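Local coordinates for protein CrmK (PDB 5I1V) that acts as a covalently flavinylated, FAD-dependent oxidase in the recycling of shunt products during caerulomycin biosynthesis, at residues V110-Y115 with P318-S323; L141-G146 with D249-N254; H224-S229 with E293-F298; E269-H272 with L278-H281; H281-V286 with Q324-P329. All coordinates share one frame; numbering follows the deposited sequence. Where two conformers were deposited one is given.

Interaction 1: V110-Y115 with P318-S323; sequences VLYKNY and PWLATS
Tyr112 and Trp319 bring together two nearly antiparallel helices, 104-115 on the FAD-binding side and 319-326 on the side of the large antiparallel sheet. The local axes run at 166° to each other and come no closer than 11.8 Å, too far for backbone packing, so long side chains span the gap. Trp319 leans the six-membered part of its indole over one face of the phenol, with CE3 above the rim of the Tyr112 ring. The nearest pair is Tyr112 CD1 and Trp319 CZ3 at 3.6 Å. Ring planes at 59° make this an oblique aromatic contact. On Tyr112, CG lies anti to the backbone N (chi1 -170°), which carries the ring out across the space between the helices. Leu320 comes alongside from the next position, its CD2 methyl 4.1 Å from CD2 of Tyr112. The same methyl meets the aliphatic part of Lys113, 4.3 Å from its CE. The junction is therefore apolar and largely buried. Pro219 touches both aromatic residues, and Leu141 packs on Trp319. From the second subunit, Arg15 packs on Tyr112 and Leu18 on Leu320. Helix 319-326 packs on strand 222-231 and helix 104-115 on strand 87-90.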
# COMPACT_ATOMS: atom_id res chain seq x y z
N VAL A 110 3.08 -12.75 3.09
CA VAL A 110 3.86 -13.96 2.84
C VAL A 110 3.59 -15.08 3.86
O VAL A 110 3.39 -16.24 3.51
CB VAL A 110 5.37 -13.64 2.81
CG1 VAL A 110 6.19 -14.91 2.69
CG2 VAL A 110 5.67 -12.73 1.60
N LEU A 111 3.68 -14.74 5.14
CA LEU A 111 3.47 -15.68 6.22
C LEU A 111 2.09 -16.28 6.17
O LEU A 111 1.95 -17.50 6.29
CB LEU A 111 3.67 -15.03 7.59
CG LEU A 111 5.10 -14.68 7.92
CD1 LEU A 111 5.23 -14.27 9.39
CD2 LEU A 111 6.08 -15.79 7.57
N TYR A 112 1.09 -15.46 5.93
CA TYR A 112 -0.24 -15.91 6.01
C TYR A 112 -0.64 -16.74 4.80
O TYR A 112 -1.14 -17.82 4.96
CB TYR A 112 -1.24 -14.73 6.22
CG TYR A 112 -2.58 -15.32 6.53
CD1 TYR A 112 -2.84 -15.91 7.75
CD2 TYR A 112 -3.56 -15.43 5.53
CE1 TYR A 112 -4.06 -16.51 8.02
CE2 TYR A 112 -4.78 -16.03 5.78
CZ TYR A 112 -5.05 -16.56 7.01
OH TYR A 112 -6.29 -17.15 7.19
N LYS A 113 -0.40 -16.26 3.59
CA LYS A 113 -0.88 -17.01 2.43
C LYS A 113 -0.09 -18.33 2.29
O LYS A 113 -0.65 -19.36 1.97
CB LYS A 113 -0.81 -16.19 1.17
CG LYS A 113 -1.75 -14.98 1.19
CD LYS A 113 -1.83 -14.31 -0.16
CE LYS A 113 -2.51 -12.97 -0.06
NZ LYS A 113 -2.84 -12.48 -1.43
N ASN A 114 1.20 -18.29 2.56
CA ASN A 114 2.01 -19.49 2.35
C ASN A 114 1.97 -20.54 3.46
O ASN A 114 2.16 -21.75 3.20
CB ASN A 114 3.44 -19.11 2.06
CG ASN A 114 3.57 -18.43 0.72
OD1 ASN A 114 3.44 -19.06 -0.32
ND2 ASN A 114 3.80 -17.14 0.75
N TYR A 115 1.77 -20.08 4.68
CA TYR A 115 1.85 -20.97 5.84
C TYR A 115 0.69 -20.93 6.79
O TYR A 115 0.55 -21.83 7.64
CB TYR A 115 3.14 -20.71 6.60
CG TYR A 115 4.41 -20.58 5.76
CD1 TYR A 115 5.09 -21.70 5.31
CD2 TYR A 115 4.92 -19.33 5.42
CE1 TYR A 115 6.28 -21.59 4.57
CE2 TYR A 115 6.10 -19.20 4.68
CZ TYR A 115 6.76 -20.34 4.24
OH TYR A 115 7.94 -20.21 3.52
N PRO A 318 -12.50 -11.79 6.85
CA PRO A 318 -11.38 -12.66 7.22
C PRO A 318 -10.27 -11.87 7.94
O PRO A 318 -10.16 -10.66 7.75
CB PRO A 318 -10.91 -13.22 5.88
CG PRO A 318 -12.14 -13.21 5.01
CD PRO A 318 -12.83 -11.91 5.41
N TRP A 319 -9.48 -12.54 8.76
CA TRP A 319 -8.41 -11.86 9.51
C TRP A 319 -7.51 -10.92 8.67
O TRP A 319 -7.37 -9.73 8.99
CB TRP A 319 -7.50 -12.85 10.30
CG TRP A 319 -6.31 -12.06 10.80
CD1 TRP A 319 -6.33 -11.14 11.79
CD2 TRP A 319 -4.99 -12.03 10.25
NE1 TRP A 319 -5.11 -10.55 11.89
CE2 TRP A 319 -4.26 -11.09 10.97
CE3 TRP A 319 -4.34 -12.76 9.24
CZ2 TRP A 319 -2.92 -10.81 10.71
CZ3 TRP A 319 -3.00 -12.48 8.98
CH2 TRP A 319 -2.32 -11.51 9.69
N LEU A 320 -6.88 -11.44 7.63
CA LEU A 320 -5.97 -10.62 6.84
C LEU A 320 -6.70 -9.41 6.24
O LEU A 320 -6.18 -8.33 6.19
CB LEU A 320 -5.27 -11.44 5.78
CG LEU A 320 -4.20 -10.71 4.94
CD1 LEU A 320 -3.09 -10.14 5.81
CD2 LEU A 320 -3.66 -11.68 3.92
N ALA A 321 -7.93 -9.62 5.80
CA ALA A 321 -8.76 -8.52 5.34
C ALA A 321 -9.03 -7.50 6.44
O ALA A 321 -8.90 -6.28 6.21
CB ALA A 321 -10.06 -9.05 4.76
N THR A 322 -9.34 -7.95 7.65
CA THR A 322 -9.57 -6.91 8.72
C THR A 322 -8.27 -6.17 9.06
O THR A 322 -8.25 -4.97 9.35
CB THR A 322 -10.42 -7.36 9.97
OG1 THR A 322 -9.63 -7.41 11.17
CG2 THR A 322 -11.13 -8.66 9.81
N SER A 323 -7.15 -6.88 8.96
CA SER A 323 -5.86 -6.26 9.21
C SER A 323 -5.56 -5.20 8.14
O SER A 323 -5.01 -4.15 8.42
CB SER A 323 -4.80 -7.38 9.22
OG SER A 323 -3.51 -6.88 8.96

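Interaction 2: L141-G146 with D249-N254; sequences LSRLLG and DWQLRN
A buried polar contact, carried by Arg143 and the carbonyl group of Asn254, links the short helix 142-145 in the FAD-binding part of the chain to the C-terminal end of helix 237-253. The nearest CA atoms, those of Arg143 and Asn254, are 10.3 Å apart, and it is the arginine that crosses the distance. Its chain bends at chi3 (61°) and presents the guanidinium edge to the carbonyl, with NH2 donating to Asn254 O at 3.0 Å. The bond is far from straight, with 137° at the hydrogen, and the acceptor lies somewhat out of the guanidinium plane. A water makes a second link: it accepts from Arg143 NH1 at 2.7 Å and is 2.6 Å from Gln251 OE1, to which it can donate. Gln251 thus meets the arginine mainly through this water, since its OE1 is 4.0 Å from NH1. The amide and guanidinium planes stand steeply, 75° apart. Asn254 is held from two sides: ND2 donates to Trp250 O of its own helix at 3.0 Å while lying over the centre of the Trp250 ring, and OD1 accepts from Ser259 and Asn261 further along the chain. A cationic group at the carbonyl end of a helix is probably favourable electrostatically. Arg143 NH1 also donates to Tyr380 O, and NE and NH2 make weak bonds to Ile262 O and Leu264 O. The guanidinium consequently sits beside the end of strand 374-379, and Gln251 and Trp250 meet Phe298 of helix 291-303.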
# COMPACT_ATOMS: atom_id res chain seq x y z
N LEU A 141 -3.25 -7.74 17.26
CA LEU A 141 -3.32 -9.07 17.84
C LEU A 141 -2.49 -9.18 19.15
O LEU A 141 -2.39 -10.26 19.70
CB LEU A 141 -2.83 -10.15 16.85
CG LEU A 141 -3.64 -10.31 15.54
CD1 LEU A 141 -3.09 -11.41 14.62
CD2 LEU A 141 -5.08 -10.64 15.90
N SER A 142 -1.91 -8.09 19.63
CA SER A 142 -1.01 -8.25 20.80
C SER A 142 -1.78 -8.71 22.06
O SER A 142 -1.23 -9.44 22.85
CB SER A 142 -0.23 -6.96 21.09
OG SER A 142 0.72 -6.73 20.05
N ARG A 143 -3.04 -8.28 22.26
CA ARG A 143 -3.82 -8.85 23.39
C ARG A 143 -3.91 -10.37 23.42
O ARG A 143 -3.88 -10.97 24.49
CB ARG A 143 -5.21 -8.21 23.46
CG ARG A 143 -5.04 -6.81 23.92
CD ARG A 143 -6.15 -5.91 23.49
NE ARG A 143 -7.47 -6.29 24.00
CZ ARG A 143 -8.00 -5.88 25.15
NH1 ARG A 143 -7.30 -5.13 26.01
NH2 ARG A 143 -9.23 -6.26 25.47
N LEU A 144 -3.98 -10.97 22.25
CA LEU A 144 -4.07 -12.40 22.10
C LEU A 144 -2.71 -13.06 22.00
O LEU A 144 -2.56 -14.16 22.51
CB LEU A 144 -4.90 -12.76 20.86
CG LEU A 144 -6.39 -12.44 21.03
CD1 LEU A 144 -7.16 -12.48 19.71
CD2 LEU A 144 -7.06 -13.35 22.06
N LEU A 145 -1.74 -12.41 21.37
CA LEU A 145 -0.45 -13.06 21.00
C LEU A 145 0.82 -12.48 21.62
O LEU A 145 1.89 -13.10 21.53
CB LEU A 145 -0.28 -13.01 19.48
CG LEU A 145 -1.35 -13.76 18.67
CD1 LEU A 145 -1.06 -13.72 17.16
CD2 LEU A 145 -1.47 -15.19 19.16
N GLY A 146 0.72 -11.31 22.23
CA GLY A 146 1.87 -10.63 22.75
C GLY A 146 2.53 -9.64 21.79
O GLY A 146 1.88 -9.09 20.89
N ASP A 249 -12.78 3.09 31.06
CA ASP A 249 -13.25 2.21 32.16
C ASP A 249 -13.46 0.83 31.65
O ASP A 249 -13.06 -0.13 32.29
CB ASP A 249 -14.59 2.68 32.78
CG ASP A 249 -14.47 3.99 33.51
OD1 ASP A 249 -13.34 4.34 33.94
OD2 ASP A 249 -15.51 4.71 33.65
N TRP A 250 -14.12 0.71 30.50
CA TRP A 250 -14.35 -0.61 29.93
C TRP A 250 -12.99 -1.28 29.62
O TRP A 250 -12.81 -2.44 29.93
CB TRP A 250 -15.23 -0.56 28.67
CG TRP A 250 -15.63 -1.88 28.16
CD1 TRP A 250 -16.80 -2.56 28.43
CD2 TRP A 250 -14.84 -2.77 27.35
NE1 TRP A 250 -16.78 -3.79 27.81
CE2 TRP A 250 -15.59 -3.94 27.15
CE3 TRP A 250 -13.58 -2.67 26.75
CZ2 TRP A 250 -15.12 -5.02 26.38
CZ3 TRP A 250 -13.11 -3.75 26.00
CH2 TRP A 250 -13.87 -4.89 25.82
N GLN A 251 -12.04 -0.55 29.03
CA GLN A 251 -10.75 -1.16 28.67
C GLN A 251 -9.98 -1.61 29.92
O GLN A 251 -9.39 -2.70 29.95
CB GLN A 251 -9.89 -0.20 27.87
CG GLN A 251 -10.44 0.15 26.51
CD GLN A 251 -10.54 -1.05 25.57
OE1 GLN A 251 -9.89 -2.09 25.77
NE2 GLN A 251 -11.34 -0.89 24.51
N LEU A 252 -10.02 -0.79 30.98
CA LEU A 252 -9.31 -1.13 32.21
C LEU A 252 -9.95 -2.24 33.04
O LEU A 252 -9.30 -2.83 33.89
CB LEU A 252 -9.04 0.09 33.05
CG LEU A 252 -8.11 1.09 32.38
CD1 LEU A 252 -8.38 2.47 32.96
CD2 LEU A 252 -6.65 0.71 32.49
N ARG A 253 -11.20 -2.58 32.74
CA ARG A 253 -11.82 -3.79 33.29
C ARG A 253 -11.59 -5.00 32.43
O ARG A 253 -11.91 -6.10 32.84
CB ARG A 253 -13.34 -3.60 33.43
CG ARG A 253 -13.73 -2.83 34.67
CD ARG A 253 -15.08 -2.13 34.53
NE ARG A 253 -15.97 -2.84 33.63
CZ ARG A 253 -16.77 -2.26 32.73
NH1 ARG A 253 -16.83 -0.93 32.61
NH2 ARG A 253 -17.52 -3.02 31.95
N ASN A 254 -11.02 -4.82 31.24
CA ASN A 254 -10.96 -5.90 30.27
C ASN A 254 -9.57 -6.08 29.61
O ASN A 254 -9.49 -6.46 28.42
CB ASN A 254 -12.02 -5.67 29.20
CG ASN A 254 -13.42 -6.04 29.69
OD1 ASN A 254 -13.68 -7.19 29.98
ND2 ASN A 254 -14.29 -5.05 29.84
O HOH W 1 -8.70 -3.44 27.62

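Interaction 3: H224-S229 with E293-F298; sequences HVARVS and ERMSWF
Ala226, in extended strand conformation, faces Met295 on helix 291-303 with their CA atoms 8.0 Å apart, a spacing that leaves room for one layer of side chains. Met295 makes both of the close contacts from the helix side. Its CG is anti to the backbone N (chi1 178°), directing the chain down to the sheet, and turns at chi2 (65°) and chi3 (67°) then fold the thioether over the strand. SD rests 3.9 Å from the CB methyl of Ala226, a small side chain that lets the sulfur come close to the sheet. The terminal CE methyl continues along the strand and lies 3.9 Å from His224 O. The His224 side chain leaves the same face of the strand two residues earlier and packs on Ala291 and Glu292 instead. On the neighbouring strand 277-285, Met295 touches Ile284 and Ala282, so this one side chain spans two adjacent strands. Phe298, one turn further on, meets Met280 of that same strand and Trp250 of helix 237-253. This is alpha-on-beta packing, in which helices cover one face of a large antiparallel sheet, consistent with the substrate-domain architecture of the berberine-bridge-enzyme-like flavin oxidases.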
# COMPACT_ATOMS: atom_id res chain seq x y z
N HIS A 224 -15.57 -10.12 13.64
CA HIS A 224 -16.64 -9.13 13.55
C HIS A 224 -15.99 -7.77 13.75
O HIS A 224 -15.23 -7.57 14.72
CB HIS A 224 -17.66 -9.33 14.67
CG HIS A 224 -18.43 -10.61 14.59
ND1 HIS A 224 -19.33 -10.86 13.58
CD2 HIS A 224 -18.44 -11.70 15.39
CE1 HIS A 224 -19.87 -12.06 13.76
NE2 HIS A 224 -19.34 -12.59 14.85
N VAL A 225 -16.34 -6.81 12.89
CA VAL A 225 -15.70 -5.52 12.87
C VAL A 225 -16.80 -4.47 13.06
O VAL A 225 -17.89 -4.63 12.56
CB VAL A 225 -14.96 -5.28 11.54
CG1 VAL A 225 -14.36 -3.88 11.52
CG2 VAL A 225 -13.87 -6.36 11.29
N ALA A 226 -16.52 -3.46 13.85
CA ALA A 226 -17.43 -2.35 14.02
C ALA A 226 -16.65 -1.06 13.82
O ALA A 226 -15.58 -0.87 14.40
CB ALA A 226 -18.05 -2.38 15.41
N ARG A 227 -17.21 -0.17 13.02
CA ARG A 227 -16.58 1.09 12.74
C ARG A 227 -17.64 2.12 13.14
O ARG A 227 -18.80 2.02 12.76
CB ARG A 227 -16.16 1.18 11.28
CG ARG A 227 -15.51 -0.14 10.80
CD ARG A 227 -14.22 0.03 9.99
NE ARG A 227 -14.49 0.73 8.75
CZ ARG A 227 -13.82 1.78 8.27
NH1 ARG A 227 -12.74 2.27 8.89
NH2 ARG A 227 -14.21 2.33 7.12
N VAL A 228 -17.24 3.04 13.99
CA VAL A 228 -18.15 3.93 14.66
C VAL A 228 -17.63 5.33 14.45
O VAL A 228 -16.44 5.53 14.44
CB VAL A 228 -18.17 3.60 16.15
CG1 VAL A 228 -19.21 4.43 16.89
CG2 VAL A 228 -18.51 2.14 16.33
N SER A 229 -18.51 6.32 14.29
CA SER A 229 -18.09 7.72 14.31
C SER A 229 -19.11 8.56 15.06
O SER A 229 -20.30 8.28 15.00
CB SER A 229 -17.94 8.26 12.90
OG SER A 229 -19.07 7.91 12.15
N GLU A 293 -22.52 -10.65 20.44
CA GLU A 293 -23.14 -10.01 21.59
C GLU A 293 -22.17 -9.23 22.42
O GLU A 293 -22.53 -8.17 22.98
CB GLU A 293 -23.81 -11.03 22.52
CG GLU A 293 -25.30 -11.20 22.29
CD GLU A 293 -26.02 -11.80 23.49
OE1 GLU A 293 -26.93 -11.12 24.04
OE2 GLU A 293 -25.68 -12.93 23.90
N ARG A 294 -20.95 -9.75 22.55
CA ARG A 294 -19.92 -9.06 23.32
C ARG A 294 -19.60 -7.71 22.70
O ARG A 294 -19.37 -6.72 23.41
CB ARG A 294 -18.68 -9.94 23.47
CG ARG A 294 -18.90 -11.06 24.44
CD ARG A 294 -17.72 -12.00 24.68
NE ARG A 294 -18.16 -12.92 25.72
CZ ARG A 294 -18.31 -12.59 27.00
NH1 ARG A 294 -17.94 -11.39 27.45
NH2 ARG A 294 -18.79 -13.46 27.85
N MET A 295 -19.58 -7.67 21.37
CA MET A 295 -19.34 -6.42 20.68
C MET A 295 -20.53 -5.45 20.93
O MET A 295 -20.32 -4.27 21.13
CB MET A 295 -19.19 -6.67 19.18
CG MET A 295 -18.99 -5.41 18.33
SD MET A 295 -17.45 -4.53 18.66
CE MET A 295 -16.23 -5.74 18.06
N SER A 296 -21.75 -5.97 20.91
CA SER A 296 -22.95 -5.14 21.25
C SER A 296 -22.88 -4.56 22.64
O SER A 296 -23.16 -3.37 22.82
CB SER A 296 -24.23 -5.95 21.09
OG SER A 296 -24.47 -6.18 19.70
N TRP A 297 -22.49 -5.39 23.62
CA TRP A 297 -22.35 -4.95 25.01
C TRP A 297 -21.35 -3.85 25.13
O TRP A 297 -21.57 -2.86 25.85
CB TRP A 297 -21.92 -6.08 25.96
CG TRP A 297 -22.94 -7.15 26.10
CD1 TRP A 297 -24.30 -7.04 25.89
CD2 TRP A 297 -22.70 -8.51 26.48
NE1 TRP A 297 -24.90 -8.26 26.10
CE2 TRP A 297 -23.95 -9.17 26.46
CE3 TRP A 297 -21.55 -9.23 26.83
CZ2 TRP A 297 -24.07 -10.54 26.78
CZ3 TRP A 297 -21.67 -10.59 27.13
CH2 TRP A 297 -22.92 -11.22 27.12
N PHE A 298 -20.24 -4.01 24.41
CA PHE A 298 -19.19 -3.01 24.44
C PHE A 298 -19.71 -1.70 23.84
O PHE A 298 -19.60 -0.66 24.46
CB PHE A 298 -17.93 -3.54 23.72
CG PHE A 298 -16.93 -2.48 23.39
CD1 PHE A 298 -16.25 -1.84 24.39
CD2 PHE A 298 -16.62 -2.15 22.05
CE1 PHE A 298 -15.32 -0.85 24.10
CE2 PHE A 298 -15.68 -1.18 21.75
CZ PHE A 298 -15.03 -0.53 22.78

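Interaction 4: E269-H272 with L278-H281; sequences ECFH and LAMH
Glu269, Ala279 and Leu278 have the most surface buried where strand 265-271 meets strand 277-285. Glu269 and Ala279 form an antiparallel hydrogen-bonded pair. Glu269 N donates to Ala279 O at 2.7 Å and 173°, a short, straight bond; Ala279 N returns one to Glu269 O at 3.0 Å and 167°. The two bonds fix the register, and both side chains leave the same face of the sheet, their CB atoms 4.5 Å apart. The Ala279 methyl also meets Phe271, the next residue of the facing strand on that side, at the ring edge: Ala279 CB is 4.0 Å from Phe271 CE2. Leu278 takes the other face. Its CD1 methyl reaches across the strand boundary to 4.0 Å from Cys270 CA, and Leu278 and Cys270 both pack on Tyr240 of helix 237-253. On the Glu269 face the carboxylate chain extends beyond CG and ends at a water, which donates to Glu269 OE1 at 3.0 Å. In one of the two deposited conformers His281 ND1 lies 3.0 Å from the same water, so this link is less certain. Glu269 OE2 comes close to the carboxylate of Glu376, two strands across from Ala279. Here the Leu278 and Cys270 face is apolar and covered by helix 237-253, while the Glu269 face mixes apolar Ala279 and Phe271 with polar groups and looks toward the flavin side, the Glu269 side chain being about 11 Å from the FAD. The pairing is that of a beta hairpin between consecutive strands of the large antiparallel sheet.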
# COMPACT_ATOMS: atom_id res chain seq x y z
N GLU A 269 -10.12 7.11 18.01
CA GLU A 269 -9.34 8.21 17.46
C GLU A 269 -10.10 9.48 17.75
O GLU A 269 -11.17 9.71 17.20
CB GLU A 269 -9.18 8.10 15.96
CG GLU A 269 -8.47 6.87 15.49
CD GLU A 269 -8.13 6.92 13.99
OE1 GLU A 269 -8.74 6.15 13.23
OE2 GLU A 269 -7.25 7.75 13.60
N CYS A 270 -9.51 10.32 18.58
CA CYS A 270 -10.09 11.60 18.90
C CYS A 270 -9.44 12.72 18.11
O CYS A 270 -8.54 13.37 18.60
CB CYS A 270 -9.91 11.85 20.39
SG CYS A 270 -10.58 10.52 21.40
N PHE A 271 -9.91 12.90 16.89
CA PHE A 271 -9.49 13.95 16.01
C PHE A 271 -9.86 15.33 16.53
O PHE A 271 -10.86 15.50 17.26
CB PHE A 271 -10.17 13.79 14.67
CG PHE A 271 -9.77 12.56 13.89
CD1 PHE A 271 -8.54 12.49 13.25
CD2 PHE A 271 -10.66 11.51 13.74
CE1 PHE A 271 -8.20 11.36 12.50
CE2 PHE A 271 -10.34 10.41 12.98
CZ PHE A 271 -9.11 10.33 12.36
N HIS A 272 -9.07 16.30 16.11
CA HIS A 272 -9.42 17.69 16.24
C HIS A 272 -10.73 17.93 15.50
O HIS A 272 -11.04 17.28 14.49
CB HIS A 272 -8.32 18.60 15.68
CG HIS A 272 -8.63 20.05 15.82
ND1 HIS A 272 -9.17 20.80 14.80
CD2 HIS A 272 -8.52 20.89 16.87
CE1 HIS A 272 -9.39 22.03 15.22
NE2 HIS A 272 -9.00 22.11 16.48
N LEU A 278 -15.22 12.03 15.75
CA LEU A 278 -14.37 11.06 16.47
C LEU A 278 -14.64 9.73 15.81
O LEU A 278 -15.71 9.55 15.26
CB LEU A 278 -14.78 10.91 17.92
CG LEU A 278 -14.37 11.87 19.04
CD1 LEU A 278 -13.75 13.16 18.62
CD2 LEU A 278 -15.52 12.15 19.99
N ALA A 279 -13.68 8.79 15.82
CA ALA A 279 -13.86 7.56 15.09
C ALA A 279 -13.35 6.42 15.97
O ALA A 279 -12.43 6.59 16.74
CB ALA A 279 -13.08 7.60 13.79
N MET A 280 -14.00 5.27 15.91
CA MET A 280 -13.47 4.10 16.57
C MET A 280 -13.61 2.89 15.69
O MET A 280 -14.59 2.76 14.96
CB MET A 280 -14.15 3.87 17.91
CG MET A 280 -13.81 2.51 18.51
SD MET A 280 -14.68 2.26 20.04
CE MET A 280 -16.20 1.63 19.35
N HIS A 281 -12.59 2.02 15.73
CA HIS A 281 -12.76 0.70 15.16
C HIS A 281 -12.55 -0.35 16.22
O HIS A 281 -11.73 -0.20 17.13
CB HIS A 281 -11.88 0.46 13.93
CG HIS A 281 -10.42 0.62 14.20
ND1 HIS A 281 -9.74 1.77 13.90
CD2 HIS A 281 -9.52 -0.22 14.76
CE1 HIS A 281 -8.48 1.64 14.24
NE2 HIS A 281 -8.31 0.44 14.76
O HOH W 2 -10.81 4.50 14.60

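Interaction 5: H281-V286 with Q324-P329; sequences HAQIPV and QLLAIP
The imidazole of His281 and the branched end of Leu326 meet obliquely, the methyl CD1 approaching the CD2-NE2 side of the ring from a slant. As modelled, Leu326 CD1 lies 2.9 Å from His281 NE2, too close for a relaxed contact. Because His281 was built in two conformers, the exact separation is doubtful, and the secure observation is that the leucine packs against the ring. In this conformer CG lies between the backbone N and the carbonyl carbon (chi1 58°), which turns the ring toward the helix, and the two side chains cross at about a right angle. A second flat group, the amide of Gln283, borders the same leucine two residues along the strand. Its OE1 is 4.1 Å from Leu326 CD1, and that oxygen also receives a weak hydrogen bond from Thr322 OG1, one turn earlier in the leucine's own helix. The nearest CA atoms, of His281 and Leu326, are 8.1 Å apart, so side chains alone make the junction. Leu326 continues to Phe123 of the FAD site, and Ile328, just beyond it, touches the flavin cofactor. On the sheet side, Tyr265 and Leu267 of strand 265-271 flank His281. The last turn of helix 319-326 is thereby wedged between strand 277-285 and the flavin pocket, with Leu325 packed on Ile336 of the second subunit.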
# COMPACT_ATOMS: atom_id res chain seq x y z
N HIS A 281 -12.59 2.02 15.73
CA HIS A 281 -12.76 0.70 15.16
C HIS A 281 -12.55 -0.35 16.22
O HIS A 281 -11.73 -0.20 17.13
CB HIS A 281 -11.88 0.46 13.93
CG HIS A 281 -10.42 0.62 14.20
ND1 HIS A 281 -9.74 1.77 13.90
CD2 HIS A 281 -9.52 -0.22 14.76
CE1 HIS A 281 -8.48 1.64 14.24
NE2 HIS A 281 -8.31 0.44 14.76
N ALA A 282 -13.36 -1.40 16.15
CA ALA A 282 -13.28 -2.51 17.05
C ALA A 282 -13.46 -3.81 16.31
O ALA A 282 -14.14 -3.85 15.25
CB ALA A 282 -14.28 -2.37 18.17
N GLN A 283 -12.82 -4.85 16.84
CA GLN A 283 -12.85 -6.15 16.24
C GLN A 283 -12.78 -7.20 17.30
O GLN A 283 -12.20 -6.98 18.33
CB GLN A 283 -11.68 -6.34 15.22
CG GLN A 283 -10.30 -6.28 15.84
CD GLN A 283 -9.12 -6.32 14.89
OE1 GLN A 283 -9.00 -5.53 13.99
NE2 GLN A 283 -8.20 -7.22 15.14
N ILE A 284 -13.39 -8.34 17.04
CA ILE A 284 -13.40 -9.48 17.95
C ILE A 284 -13.50 -10.73 17.11
O ILE A 284 -14.26 -10.77 16.16
CB ILE A 284 -14.56 -9.41 18.97
CG1 ILE A 284 -14.40 -10.44 20.08
CG2 ILE A 284 -15.90 -9.47 18.26
CD1 ILE A 284 -15.45 -10.36 21.21
N PRO A 285 -12.69 -11.74 17.42
CA PRO A 285 -12.84 -12.93 16.60
C PRO A 285 -14.24 -13.57 16.66
O PRO A 285 -14.90 -13.56 17.70
CB PRO A 285 -11.81 -13.89 17.19
CG PRO A 285 -10.84 -13.02 17.94
CD PRO A 285 -11.68 -11.89 18.47
N VAL A 286 -14.66 -14.13 15.54
CA VAL A 286 -16.00 -14.70 15.42
C VAL A 286 -16.13 -15.93 16.34
O VAL A 286 -17.22 -16.23 16.83
CB VAL A 286 -16.30 -15.07 13.94
CG1 VAL A 286 -17.52 -15.98 13.81
CG2 VAL A 286 -16.51 -13.80 13.13
N GLN A 324 -5.85 -5.53 6.88
CA GLN A 324 -5.59 -4.62 5.77
C GLN A 324 -6.61 -3.46 5.78
O GLN A 324 -6.29 -2.34 5.39
CB GLN A 324 -5.61 -5.38 4.44
CG GLN A 324 -4.37 -6.28 4.25
CD GLN A 324 -4.44 -7.14 3.02
OE1 GLN A 324 -5.48 -7.27 2.44
NE2 GLN A 324 -3.33 -7.79 2.66
N LEU A 325 -7.82 -3.72 6.23
CA LEU A 325 -8.87 -2.66 6.26
C LEU A 325 -8.44 -1.53 7.19
O LEU A 325 -8.63 -0.35 6.88
CB LEU A 325 -10.21 -3.24 6.71
CG LEU A 325 -11.41 -2.28 6.82
CD1 LEU A 325 -11.86 -1.74 5.47
CD2 LEU A 325 -12.56 -3.03 7.47
N LEU A 326 -7.85 -1.91 8.32
CA LEU A 326 -7.38 -0.97 9.34
C LEU A 326 -5.96 -0.44 9.13
O LEU A 326 -5.58 0.55 9.75
CB LEU A 326 -7.54 -1.64 10.71
CG LEU A 326 -6.79 -1.17 11.97
CD1 LEU A 326 -7.47 -1.79 13.17
CD2 LEU A 326 -5.35 -1.61 12.03
N ALA A 327 -5.18 -1.08 8.27
CA ALA A 327 -3.80 -0.69 8.02
C ALA A 327 -3.70 0.69 7.41
O ALA A 327 -4.61 1.12 6.68
CB ALA A 327 -3.12 -1.66 7.09
N ILE A 328 -2.58 1.35 7.68
CA ILE A 328 -2.27 2.64 7.08
C ILE A 328 -1.47 2.45 5.78
O ILE A 328 -0.40 1.78 5.74
CB ILE A 328 -1.58 3.60 8.09
CG1 ILE A 328 -2.64 4.18 9.04
CG2 ILE A 328 -0.88 4.77 7.40
CD1 ILE A 328 -2.83 3.35 10.27
N PRO A 329 -1.99 3.02 4.70
CA PRO A 329 -1.35 2.88 3.40
C PRO A 329 0.02 3.52 3.35
O PRO A 329 0.26 4.56 3.97
CB PRO A 329 -2.27 3.66 2.45
CG PRO A 329 -3.52 3.96 3.19
CD PRO A 329 -3.27 3.77 4.65

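In the fold
From the N terminus, helix 104-115 opens interaction 1, which closes only at helix 319-326; interactions 2, 3 and 4 nest inside that long loop. Interaction 2 starts in the FAD-binding part and closes at helix 237-253. Interaction 3 opens before it closes, on strand 222-231, and ends on helix 291-303, so the two cross. Interaction 4, the local hairpin, nests within interaction 3. Interaction 5 begins at His281, where interaction 4 ends, and runs to residues 324-329, crossing interactions 1 and 3. Together, interactions 1 and 2 join the FAD-binding part to the sheet-bearing part, while interaction 4 pairs two strands within the sheet and interactions 3 and 5 join it to helices 291-303 and 319-326.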